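Local coordinates for protein chitinase A (Pteris ryukyuensis, PDB 4RL3) that probably hydrolyses the beta-1,4 glycosidic bonds of chitin as a class III, family 18 chitinase, of which this chain is the catalytic domain, at residues 167-170 with 176-179; 144-147 with 153-156; 121-126 with 136-141; 198-203 with 241-246. All coordinates share one frame; numbering follows the deposited sequence.

Contact 1. Residues 167-170 with 176-179; sequences TALF and VIDL. With EDO (1,2-ethanediol), chain D.
Ile177 pushes its two branches toward the last turns of helix 163-173, where Leu169 and Phe170 receive them. The chain of Ile177 is stretched out (chi2 166°), which carries CD1 to within 4.1 Å of Leu169 CG. Ile177 CG2 comes up to the rim of the Phe170 ring near the ring plane and lies 4.0 Å from Phe170 CD1 and 4.1 Å from Phe170 CE1. On the helix, Leu169 and Phe170 both swing CG away from the backbone N (chi1 176° and -174°), so that their ends come nearer the loop than their CB atoms would suggest. All three residues are buried, and both helix side chains also touch Ile156 of strand 153-156. The flanking loop residues, partly exposed, behave differently. Asp178 starts away from the helix; its OD1 accepts a 2.6 Å hydrogen bond from O1 of an ethanediol, probably from the crystallisation liquor, while OD2 is held by Lys146. Val176 CA lies 3.6 Å from the diol's O2. The chemistry therefore divides at Ile177: purely apolar packing closes the connection between helix 163-173 and strand 179-180, while the carboxylate of Asp178 turns to Lys146 and the backbone of strand 153-156.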
loop_
_atom_site.group_PDB
_atom_site.type_symbol
_atom_site.label_atom_id
_atom_site.label_comp_id
_atom_site.label_asym_id
_atom_site.label_seq_id
_atom_site.Cartn_x
_atom_site.Cartn_y
_atom_site.Cartn_z
ATOM N N THR A 167 8.308 -5.224 -11.479
ATOM C CA THR A 167 7.886 -5.293 -12.881
ATOM C C THR A 167 7.709 -6.744 -13.346
ATOM O O THR A 167 6.806 -7.051 -14.127
ATOM C CB THR A 167 8.828 -4.548 -13.851
ATOM O OG1 THR A 167 10.162 -5.077 -13.758
ATOM C CG2 THR A 167 8.812 -3.042 -13.588
ATOM N N ALA A 168 8.572 -7.640 -12.872
ATOM C CA ALA A 168 8.427 -9.061 -13.176
ATOM C C ALA A 168 7.103 -9.569 -12.616
ATOM O O ALA A 168 6.349 -10.261 -13.299
ATOM C CB ALA A 168 9.587 -9.860 -12.605
ATOM N N LEU A 169 6.821 -9.201 -11.367
ATOM C CA LEU A 169 5.573 -9.587 -10.717
ATOM C C LEU A 169 4.361 -9.035 -11.467
ATOM O O LEU A 169 3.441 -9.781 -11.798
ATOM C CB LEU A 169 5.559 -9.107 -9.264
ATOM C CG LEU A 169 4.288 -9.326 -8.438
ATOM C CD1 LEU A 169 3.860 -10.795 -8.411
ATOM C CD2 LEU A 169 4.488 -8.768 -7.031
ATOM N N PHE A 170 4.361 -7.734 -11.766
ATOM C CA PHE A 170 3.209 -7.130 -12.430
ATOM C C PHE A 170 2.984 -7.663 -13.845
ATOM O O PHE A 170 1.850 -7.918 -14.244
ATOM C CB PHE A 170 3.312 -5.599 -12.469
ATOM C CG PHE A 170 2.075 -4.939 -13.016
ATOM C CD1 PHE A 170 0.956 -4.754 -12.214
ATOM C CD2 PHE A 170 2.008 -4.547 -14.344
ATOM C CE1 PHE A 170 -0.199 -4.174 -12.715
ATOM C CE2 PHE A 170 0.851 -3.982 -14.848
ATOM C CZ PHE A 170 -0.247 -3.781 -14.038
ATOM N N VAL A 176 -4.597 -10.127 -11.843
ATOM C CA VAL A 176 -5.051 -10.211 -10.452
ATOM C C VAL A 176 -4.492 -9.091 -9.569
ATOM O O VAL A 176 -4.788 -9.037 -8.376
ATOM C CB VAL A 176 -4.762 -11.598 -9.821
ATOM C CG1 VAL A 176 -5.597 -12.678 -10.507
ATOM C CG2 VAL A 176 -3.276 -11.941 -9.847
ATOM N N ILE A 177 -3.716 -8.181 -10.151
ATOM C CA ILE A 177 -3.228 -7.027 -9.415
ATOM C C ILE A 177 -4.015 -5.806 -9.873
ATOM O O ILE A 177 -3.875 -5.358 -11.000
ATOM C CB ILE A 177 -1.713 -6.827 -9.613
ATOM C CG1 ILE A 177 -0.943 -8.009 -9.006
ATOM C CG2 ILE A 177 -1.244 -5.532 -8.946
ATOM C CD1 ILE A 177 0.495 -8.095 -9.434
ATOM N N ASP A 178 -4.824 -5.260 -8.981
ATOM C CA ASP A 178 -5.750 -4.194 -9.333
ATOM C C ASP A 178 -5.121 -2.820 -9.348
ATOM O O ASP A 178 -5.532 -1.981 -10.142
ATOM C CB ASP A 178 -6.908 -4.194 -8.353
ATOM C CG ASP A 178 -7.575 -5.533 -8.275
ATOM O OD1 ASP A 178 -8.251 -5.914 -9.268
ATOM O OD2 ASP A 178 -7.404 -6.221 -7.244
ATOM N N LEU A 179 -4.168 -2.584 -8.448
ATOM C CA LEU A 179 -3.625 -1.236 -8.234
ATOM C C LEU A 179 -2.129 -1.280 -7.988
ATOM O O LEU A 179 -1.620 -2.201 -7.339
ATOM C CB LEU A 179 -4.307 -0.557 -7.046
ATOM C CG LEU A 179 -5.813 -0.333 -7.128
ATOM C CD1 LEU A 179 -6.371 0.017 -5.770
ATOM C CD2 LEU A 179 -6.140 0.746 -8.150
HETATM C C1 EDO D . -10.196 -8.484 -10.221
HETATM O O1 EDO D . -9.974 -7.887 -8.946
HETATM C C2 EDO D . -8.919 -9.166 -10.695
HETATM O O2 EDO D . -8.624 -10.312 -9.886
#

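Contact 2. Residues 144-147 with 153-156; sequences QLKA and VASI. With EDO (1,2-ethanediol), chain D.
The aliphatic end of Lys146, near the C-terminus of helix 131-147, passes over the start of strand 153-156. Its van der Waals contacts are few, the nearest made through CE, which lies 4.1 Å from Val153 N and 3.9 Å from Ala154 N; the apolar one is with the methyl carbon CB of Ala154, 4.2 Å from Lys146 CE. Ala154 points toward the helix, and its small side chain lets the lysine methylene settle close to the strand backbone. Val153 points the other way and meets the lysine through its main chain.

The polar interactions begin one atom further on. Bends at chi2 (-72°) and chi4 (74°) lead the lysine chain past the strand and turn NZ to the bound ethanediol (EDO) and to Asp178. Lys146 NZ donates to EDO O1 at 3.0 Å. Lys146 NZ also donates to EDO O2 at 2.9 Å, so both hydroxyls of the diol accept from the same ammonium group. The protein partners of Lys146 NZ are Asp178 OD2, in a salt bridge, and Val176 O. Asp178 OD2 also accepts Ala154 N, so a single carboxylate oxygen ties the lysine to the very strand it crosses.

Through its backbone, strand 153-156 pairs with strand 118-123 on one flank and strand 179-180 on the other; the side-chain OG of Ser155 separately bonds to Asp120 and Arg5. A helix lying outside a parallel strand and joined to it by a short loop is the second half of a beta-alpha-beta crossover, here strand 118-123, helix 131-147 and strand 153-156, of the kind from which the TIM barrel is built.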
loop_
_atom_site.group_PDB
_atom_site.type_symbol
_atom_site.label_atom_id
_atom_site.label_comp_id
_atom_site.label_asym_id
_atom_site.label_seq_id
_atom_site.Cartn_x
_atom_site.Cartn_y
_atom_site.Cartn_z
ATOM N N GLN A 144 -4.376 -17.092 -5.357
ATOM C CA GLN A 144 -5.194 -17.920 -4.474
ATOM C C GLN A 144 -6.193 -17.105 -3.652
ATOM O O GLN A 144 -7.341 -17.519 -3.495
ATOM C CB GLN A 144 -4.332 -18.739 -3.529
ATOM C CG GLN A 144 -3.616 -19.902 -4.176
ATOM C CD GLN A 144 -3.083 -20.900 -3.156
ATOM O OE1 GLN A 144 -3.729 -21.199 -2.145
ATOM N NE2 GLN A 144 -1.935 -21.460 -3.449
ATOM N N LEU A 145 -5.776 -15.961 -3.103
ATOM C CA LEU A 145 -6.715 -15.159 -2.323
ATOM C C LEU A 145 -7.866 -14.658 -3.188
ATOM O O LEU A 145 -8.992 -14.567 -2.699
ATOM C CB LEU A 145 -6.022 -13.991 -1.629
ATOM C CG LEU A 145 -5.075 -14.360 -0.479
ATOM C CD1 LEU A 145 -4.341 -13.111 -0.031
ATOM C CD2 LEU A 145 -5.784 -14.995 0.709
ATOM N N LYS A 146 -7.590 -14.343 -4.457
ATOM C CA LYS A 146 -8.638 -13.949 -5.393
ATOM C C LYS A 146 -9.556 -15.117 -5.736
ATOM O O LYS A 146 -10.786 -14.983 -5.672
ATOM C CB LYS A 146 -8.036 -13.338 -6.665
ATOM C CG LYS A 146 -7.490 -11.928 -6.474
ATOM C CD LYS A 146 -8.581 -10.897 -6.308
ATOM C CE LYS A 146 -8.014 -9.486 -6.209
ATOM N NZ LYS A 146 -7.537 -8.978 -7.531
ATOM N N ALA A 147 -8.966 -16.259 -6.070
ATOM C CA ALA A 147 -9.753 -17.431 -6.473
ATOM C C ALA A 147 -10.626 -17.928 -5.323
ATOM O O ALA A 147 -11.774 -18.363 -5.539
ATOM C CB ALA A 147 -8.839 -18.536 -6.967
ATOM N N VAL A 153 -9.370 -6.693 -3.590
ATOM C CA VAL A 153 -8.336 -5.763 -4.106
ATOM C C VAL A 153 -6.946 -6.241 -3.731
ATOM O O VAL A 153 -6.677 -6.481 -2.562
ATOM C CB VAL A 153 -8.530 -4.325 -3.571
ATOM C CG1 VAL A 153 -7.534 -3.352 -4.219
ATOM C CG2 VAL A 153 -9.967 -3.852 -3.787
ATOM N N ALA A 154 -6.076 -6.380 -4.730
ATOM C CA ALA A 154 -4.654 -6.638 -4.507
ATOM C C ALA A 154 -3.862 -5.503 -5.135
ATOM O O ALA A 154 -4.201 -5.025 -6.234
ATOM C CB ALA A 154 -4.229 -7.983 -5.085
ATOM N N SER A 155 -2.819 -5.073 -4.428
ATOM C CA SER A 155 -1.933 -4.024 -4.909
ATOM C C SER A 155 -0.485 -4.331 -4.599
ATOM O O SER A 155 -0.173 -5.194 -3.774
ATOM C CB SER A 155 -2.298 -2.662 -4.309
ATOM O OG SER A 155 -2.264 -2.667 -2.883
ATOM N N ILE A 156 0.386 -3.622 -5.308
ATOM C CA ILE A 156 1.824 -3.679 -5.080
ATOM C C ILE A 156 2.293 -2.260 -4.821
ATOM O O ILE A 156 1.677 -1.316 -5.306
ATOM C CB ILE A 156 2.584 -4.320 -6.268
ATOM C CG1 ILE A 156 2.264 -3.627 -7.590
ATOM C CG2 ILE A 156 2.237 -5.799 -6.362
ATOM C CD1 ILE A 156 3.210 -4.008 -8.704
HETATM C C1 EDO D . -10.196 -8.484 -10.221
HETATM O O1 EDO D . -9.974 -7.887 -8.946
HETATM C C2 EDO D . -8.919 -9.166 -10.695
HETATM O O2 EDO D . -8.624 -10.312 -9.886
#

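Contact 3. Residues 121-126 with 136-141; sequences IDYEHF and SCIGQL
Ile121 of strand 118-123 and Ile138 of helix 131-147 meet tip to tip, and their apolar packing makes up most of the contact. The CG2 methyl of Ile138 sits against the longer branch of Ile121, 3.7 Å from Ile121 CG1 and 3.8 Å from Ile121 CD1. Beside it, CD1 of Ile138 lies 4.1 Å from Ile121 CG2, so each residue offers both branches to the other. The same bend at chi2 (-58°) in both isoleucines folds CD1 back and makes their ends compact.

Aromatic packing is a smaller share. Tyr123 also points toward the helix, and its CE2 lies 4.3 Å from Ile138 CD1, which approaches the ring obliquely. The ring is fixed from other directions by an edge-to-face stack with Phe91 and by a hydrogen bond between its OH and Asp37.

The polar side-chain bonds of the helix segment run along the helix itself. Gln140 NE2 donates to Ser136 OG at 2.9 Å, with the oxygen 8° out of the amide plane, and more weakly to Ser136 O; both residues are partly exposed.

The Asp-x-x-Asp-x-Asp-x-Glu signature of family 18 runs along this strand and just past it, and includes Asp122 and Glu124. The alternation implies a division of labour: Ile121 and Tyr123 turn to the helix layer, while Asp122 and Glu124, which do not touch the helix segment, probably face the catalytic side, as in other family 18 enzymes.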
loop_
_atom_site.group_PDB
_atom_site.type_symbol
_atom_site.label_atom_id
_atom_site.label_comp_id
_atom_site.label_asym_id
_atom_site.label_seq_id
_atom_site.Cartn_x
_atom_site.Cartn_y
_atom_site.Cartn_z
ATOM N N ILE A 121 1.360 -5.466 -1.398
ATOM C CA ILE A 121 2.694 -6.060 -1.312
ATOM C C ILE A 121 3.752 -4.960 -1.208
ATOM O O ILE A 121 3.953 -4.192 -2.150
ATOM C CB ILE A 121 2.991 -6.947 -2.540
ATOM C CG1 ILE A 121 1.809 -7.864 -2.883
ATOM C CG2 ILE A 121 4.272 -7.756 -2.300
ATOM C CD1 ILE A 121 1.341 -8.815 -1.794
ATOM N N ASP A 122 4.449 -4.911 -0.072
ATOM C CA ASP A 122 5.386 -3.816 0.212
ATOM C C ASP A 122 6.700 -4.344 0.780
ATOM O O ASP A 122 7.287 -3.733 1.671
ATOM C CB ASP A 122 4.745 -2.800 1.165
ATOM C CG ASP A 122 5.546 -1.509 1.299
ATOM O OD1 ASP A 122 6.213 -1.104 0.312
ATOM O OD2 ASP A 122 5.476 -0.890 2.401
ATOM N N TYR A 123 7.167 -5.472 0.249
ATOM C CA TYR A 123 8.530 -5.900 0.535
ATOM C C TYR A 123 9.524 -5.060 -0.235
ATOM O O TYR A 123 9.253 -4.648 -1.368
ATOM C CB TYR A 123 8.728 -7.360 0.165
ATOM C CG TYR A 123 8.035 -8.329 1.088
ATOM C CD1 TYR A 123 8.626 -8.720 2.279
ATOM C CD2 TYR A 123 6.805 -8.879 0.749
ATOM C CE1 TYR A 123 8.005 -9.639 3.111
ATOM C CE2 TYR A 123 6.161 -9.779 1.579
ATOM C CZ TYR A 123 6.761 -10.155 2.762
ATOM O OH TYR A 123 6.112 -11.075 3.565
ATOM N N GLU A 124 10.687 -4.811 0.366
ATOM C CA GLU A 124 11.731 -4.054 -0.332
ATOM C C GLU A 124 13.144 -4.611 -0.214
ATOM O O GLU A 124 14.057 -4.080 -0.831
ATOM C CB GLU A 124 11.725 -2.603 0.140
ATOM C CG GLU A 124 12.268 -2.405 1.539
ATOM C CD GLU A 124 12.470 -0.937 1.872
ATOM O OE1 GLU A 124 11.667 -0.420 2.666
ATOM O OE2 GLU A 124 13.408 -0.300 1.331
ATOM N N HIS A 125 13.330 -5.655 0.583
ATOM C CA HIS A 125 14.655 -6.249 0.787
ATOM C C HIS A 125 14.660 -7.654 0.236
ATOM O O HIS A 125 13.887 -8.506 0.674
ATOM C CB HIS A 125 15.016 -6.264 2.264
ATOM C CG HIS A 125 14.947 -4.919 2.904
ATOM N ND1 HIS A 125 15.880 -3.938 2.660
ATOM C CD2 HIS A 125 14.046 -4.381 3.757
ATOM C CE1 HIS A 125 15.558 -2.854 3.339
ATOM N NE2 HIS A 125 14.453 -3.097 4.016
ATOM N N PHE A 126 15.560 -7.890 -0.707
ATOM C CA PHE A 126 15.600 -9.131 -1.466
ATOM C C PHE A 126 16.984 -9.753 -1.494
ATOM O O PHE A 126 17.331 -10.468 -2.424
ATOM C CB PHE A 126 15.114 -8.854 -2.890
ATOM C CG PHE A 126 13.725 -8.299 -2.934
ATOM C CD1 PHE A 126 12.661 -9.109 -2.631
ATOM C CD2 PHE A 126 13.489 -6.968 -3.232
ATOM C CE1 PHE A 126 11.371 -8.622 -2.647
ATOM C CE2 PHE A 126 12.202 -6.464 -3.239
ATOM C CZ PHE A 126 11.139 -7.295 -2.952
ATOM N N SER A 136 7.085 -15.877 -7.688
ATOM C CA SER A 136 6.257 -17.063 -7.554
ATOM C C SER A 136 5.445 -17.043 -6.255
ATOM O O SER A 136 4.251 -17.308 -6.260
ATOM C CB SER A 136 7.133 -18.312 -7.585
ATOM O OG SER A 136 6.329 -19.482 -7.543
ATOM N N CYS A 137 6.104 -16.717 -5.149
ATOM C CA CYS A 137 5.420 -16.674 -3.850
ATOM C C CYS A 137 4.263 -15.675 -3.857
ATOM O O CYS A 137 3.139 -15.999 -3.473
ATOM C CB CYS A 137 6.397 -16.286 -2.731
ATOM S SG CYS A 137 7.509 -17.619 -2.232
ATOM N N ILE A 138 4.543 -14.454 -4.279
ATOM C CA ILE A 138 3.539 -13.398 -4.207
ATOM C C ILE A 138 2.437 -13.591 -5.250
ATOM O O ILE A 138 1.253 -13.380 -4.958
ATOM C CB ILE A 138 4.174 -12.001 -4.371
ATOM C CG1 ILE A 138 5.169 -11.723 -3.237
ATOM C CG2 ILE A 138 3.107 -10.913 -4.443
ATOM C CD1 ILE A 138 4.598 -11.803 -1.844
ATOM N N GLY A 139 2.819 -13.974 -6.462
ATOM C CA GLY A 139 1.838 -14.201 -7.510
ATOM C C GLY A 139 0.852 -15.288 -7.120
ATOM O O GLY A 139 -0.367 -15.155 -7.302
ATOM N N GLN A 140 1.367 -16.370 -6.553
ATOM C CA GLN A 140 0.506 -17.462 -6.079
ATOM C C GLN A 140 -0.382 -17.021 -4.920
ATOM O O GLN A 140 -1.547 -17.371 -4.861
ATOM C CB GLN A 140 1.351 -18.653 -5.647
ATOM C CG GLN A 140 1.962 -19.419 -6.795
ATOM C CD GLN A 140 2.644 -20.682 -6.302
ATOM O OE1 GLN A 140 1.979 -21.608 -5.840
ATOM N NE2 GLN A 140 3.967 -20.721 -6.368
ATOM N N LEU A 141 0.186 -16.266 -3.981
ATOM C CA LEU A 141 -0.568 -15.741 -2.842
ATOM C C LEU A 141 -1.763 -14.915 -3.328
ATOM O O LEU A 141 -2.896 -15.141 -2.910
ATOM C CB LEU A 141 0.345 -14.891 -1.962
ATOM C CG LEU A 141 -0.319 -14.065 -0.862
ATOM C CD1 LEU A 141 -1.055 -14.966 0.125
ATOM C CD2 LEU A 141 0.711 -13.212 -0.153
#

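Contact 4. Residues 198-203 with 241-246; sequences SLYNTA and TLPGIF
Tyr200 reaches from helix 193-206 to Thr241 and Pro243, joining an outer helix of the TIM barrel to the loop entering one of its strands, 244-248. The direct contact is slight and lies at the phenol end: Tyr200 OH is 3.6 Å from Pro243 CD, the two side chains coming from opposite directions, and 3.9 Å from Thr241 O, which lies oblique to the ring. A water bridges the two polar atoms. Lying at the edge of the Tyr200 ring and in its plane, it gives one hydrogen to Thr241 O at 2.8 Å and the other to the phenol oxygen.

With CG swung opposite the backbone N (chi1 177°), the tyrosine stretches across from its helix, and it is buried although Thr241 is exposed. Leu236 of helix 226-238 packs against the tyrosine. On the loop side, Pro243 is held by backbone pairing with Val3, and Gly244 by pairing with Ala215, which places the proline at the very entry of the strand. The phenol is fixed by a further bond, made to the main-chain oxygen of Val213: Tyr200 OH thus donates to Val213 O while accepting from the water, 2.8 Å away.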
loop_
_atom_site.group_PDB
_atom_site.type_symbol
_atom_site.label_atom_id
_atom_site.label_comp_id
_atom_site.label_asym_id
_atom_site.label_seq_id
_atom_site.Cartn_x
_atom_site.Cartn_y
_atom_site.Cartn_z
ATOM N N SER A 198 6.329 14.047 -15.530
ATOM C CA SER A 198 7.264 13.215 -16.293
ATOM C C SER A 198 7.607 11.907 -15.559
ATOM O O SER A 198 7.628 10.828 -16.161
ATOM C CB SER A 198 8.548 13.991 -16.596
ATOM O OG SER A 198 8.298 15.120 -17.424
ATOM N N LEU A 199 7.860 12.011 -14.263
ATOM C CA LEU A 199 8.208 10.841 -13.452
ATOM C C LEU A 199 7.042 9.857 -13.390
ATOM O O LEU A 199 7.238 8.630 -13.425
ATOM C CB LEU A 199 8.597 11.267 -12.036
ATOM C CG LEU A 199 9.880 12.089 -11.931
ATOM C CD1 LEU A 199 9.963 12.771 -10.578
ATOM C CD2 LEU A 199 11.098 11.223 -12.177
ATOM N N TYR A 200 5.829 10.402 -13.299
ATOM C CA TYR A 200 4.631 9.589 -13.311
ATOM C C TYR A 200 4.495 8.838 -14.638
ATOM O O TYR A 200 4.194 7.645 -14.656
ATOM C CB TYR A 200 3.368 10.434 -13.025
ATOM C CG TYR A 200 2.134 9.571 -13.124
ATOM C CD1 TYR A 200 1.526 9.340 -14.355
ATOM C CD2 TYR A 200 1.623 8.922 -12.007
ATOM C CE1 TYR A 200 0.430 8.506 -14.459
ATOM C CE2 TYR A 200 0.529 8.085 -12.105
ATOM C CZ TYR A 200 -0.062 7.887 -13.335
ATOM O OH TYR A 200 -1.133 7.032 -13.470
ATOM N N ASN A 201 4.701 9.532 -15.757
ATOM C CA ASN A 201 4.641 8.877 -17.060
ATOM C C ASN A 201 5.652 7.744 -17.189
ATOM O O ASN A 201 5.338 6.676 -17.692
ATOM C CB ASN A 201 4.810 9.906 -18.184
ATOM C CG ASN A 201 3.498 10.567 -18.556
ATOM O OD1 ASN A 201 2.837 10.146 -19.514
ATOM N ND2 ASN A 201 3.079 11.571 -17.772
ATOM N N THR A 202 6.858 7.951 -16.685
ATOM C CA THR A 202 7.876 6.922 -16.769
ATOM C C THR A 202 7.491 5.699 -15.940
ATOM O O THR A 202 7.579 4.556 -16.415
ATOM C CB THR A 202 9.239 7.470 -16.321
ATOM O OG1 THR A 202 9.686 8.466 -17.265
ATOM C CG2 THR A 202 10.268 6.346 -16.245
ATOM N N ALA A 203 7.069 5.928 -14.701
ATOM C CA ALA A 203 6.636 4.822 -13.842
ATOM C C ALA A 203 5.428 4.108 -14.432
ATOM O O ALA A 203 5.368 2.866 -14.487
ATOM C CB ALA A 203 6.316 5.327 -12.444
ATOM N N THR A 241 -6.183 10.771 -17.189
ATOM C CA THR A 241 -5.224 9.695 -16.917
ATOM C C THR A 241 -4.738 9.700 -15.459
ATOM O O THR A 241 -3.554 9.564 -15.192
ATOM C CB THR A 241 -4.022 9.771 -17.892
ATOM O OG1 THR A 241 -3.314 11.003 -17.705
ATOM C CG2 THR A 241 -4.495 9.697 -19.329
ATOM N N LEU A 242 -5.659 9.842 -14.506
ATOM C CA LEU A 242 -5.317 9.748 -13.071
ATOM C C LEU A 242 -6.309 8.795 -12.415
ATOM O O LEU A 242 -7.451 9.176 -12.187
ATOM C CB LEU A 242 -5.372 11.118 -12.374
ATOM C CG LEU A 242 -5.042 11.119 -10.859
ATOM C CD1 LEU A 242 -3.595 10.709 -10.630
ATOM C CD2 LEU A 242 -5.337 12.474 -10.218
ATOM N N PRO A 243 -5.899 7.543 -12.140
ATOM C CA PRO A 243 -6.867 6.623 -11.531
ATOM C C PRO A 243 -7.105 6.876 -10.045
ATOM O O PRO A 243 -8.118 6.428 -9.492
ATOM C CB PRO A 243 -6.232 5.245 -11.731
ATOM C CG PRO A 243 -4.782 5.517 -11.918
ATOM C CD PRO A 243 -4.663 6.859 -12.569
ATOM N N GLY A 244 -6.172 7.566 -9.400
ATOM C CA GLY A 244 -6.275 7.792 -7.972
ATOM C C GLY A 244 -4.982 8.281 -7.364
ATOM O O GLY A 244 -3.981 8.486 -8.067
ATOM N N ILE A 245 -5.024 8.461 -6.050
ATOM C CA ILE A 245 -3.914 8.983 -5.266
ATOM C C ILE A 245 -3.833 8.197 -3.965
ATOM O O ILE A 245 -4.864 7.865 -3.382
ATOM C CB ILE A 245 -4.133 10.479 -4.907
ATOM C CG1 ILE A 245 -4.209 11.338 -6.172
ATOM C CG2 ILE A 245 -3.031 10.996 -4.001
ATOM C CD1 ILE A 245 -4.664 12.753 -5.923
ATOM N N PHE A 246 -2.619 7.907 -3.495
ATOM C CA PHE A 246 -2.456 7.437 -2.114
ATOM C C PHE A 246 -1.433 8.260 -1.339
ATOM O O PHE A 246 -0.558 8.901 -1.921
ATOM C CB PHE A 246 -2.137 5.935 -2.037
ATOM C CG PHE A 246 -0.716 5.576 -2.392
ATOM C CD1 PHE A 246 -0.343 5.367 -3.705
ATOM C CD2 PHE A 246 0.246 5.433 -1.396
ATOM C CE1 PHE A 246 0.963 5.024 -4.027
ATOM C CE2 PHE A 246 1.553 5.103 -1.712
ATOM C CZ PHE A 246 1.916 4.898 -3.028
HETATM O O HOH W 1 -2.427 7.105 -15.969
#

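In the fold
Contacts 1, 2 and 3 form one cluster, their centres 10 to 12 Å apart, whereas contact 4 lies 16 to 22 Å from them, centre to centre, and touches none. Contacts 2 and 3 hold the two strands of one beta-alpha-beta unit to their shared helix 131-147; contact 1 belongs to the next helix round the barrel and meets contact 3 where Leu169 CD2 lies 3.6 Å from Ile138 CG2. Contacts 1 and 3 are buried and apolar. Contact 2 is buried as well but ends in charge, joined to contact 1 through the ethanediol and an aspartate. Contact 4, partly buried and water-bridged, links more distant parts of the chain, with 37 residues between its segments.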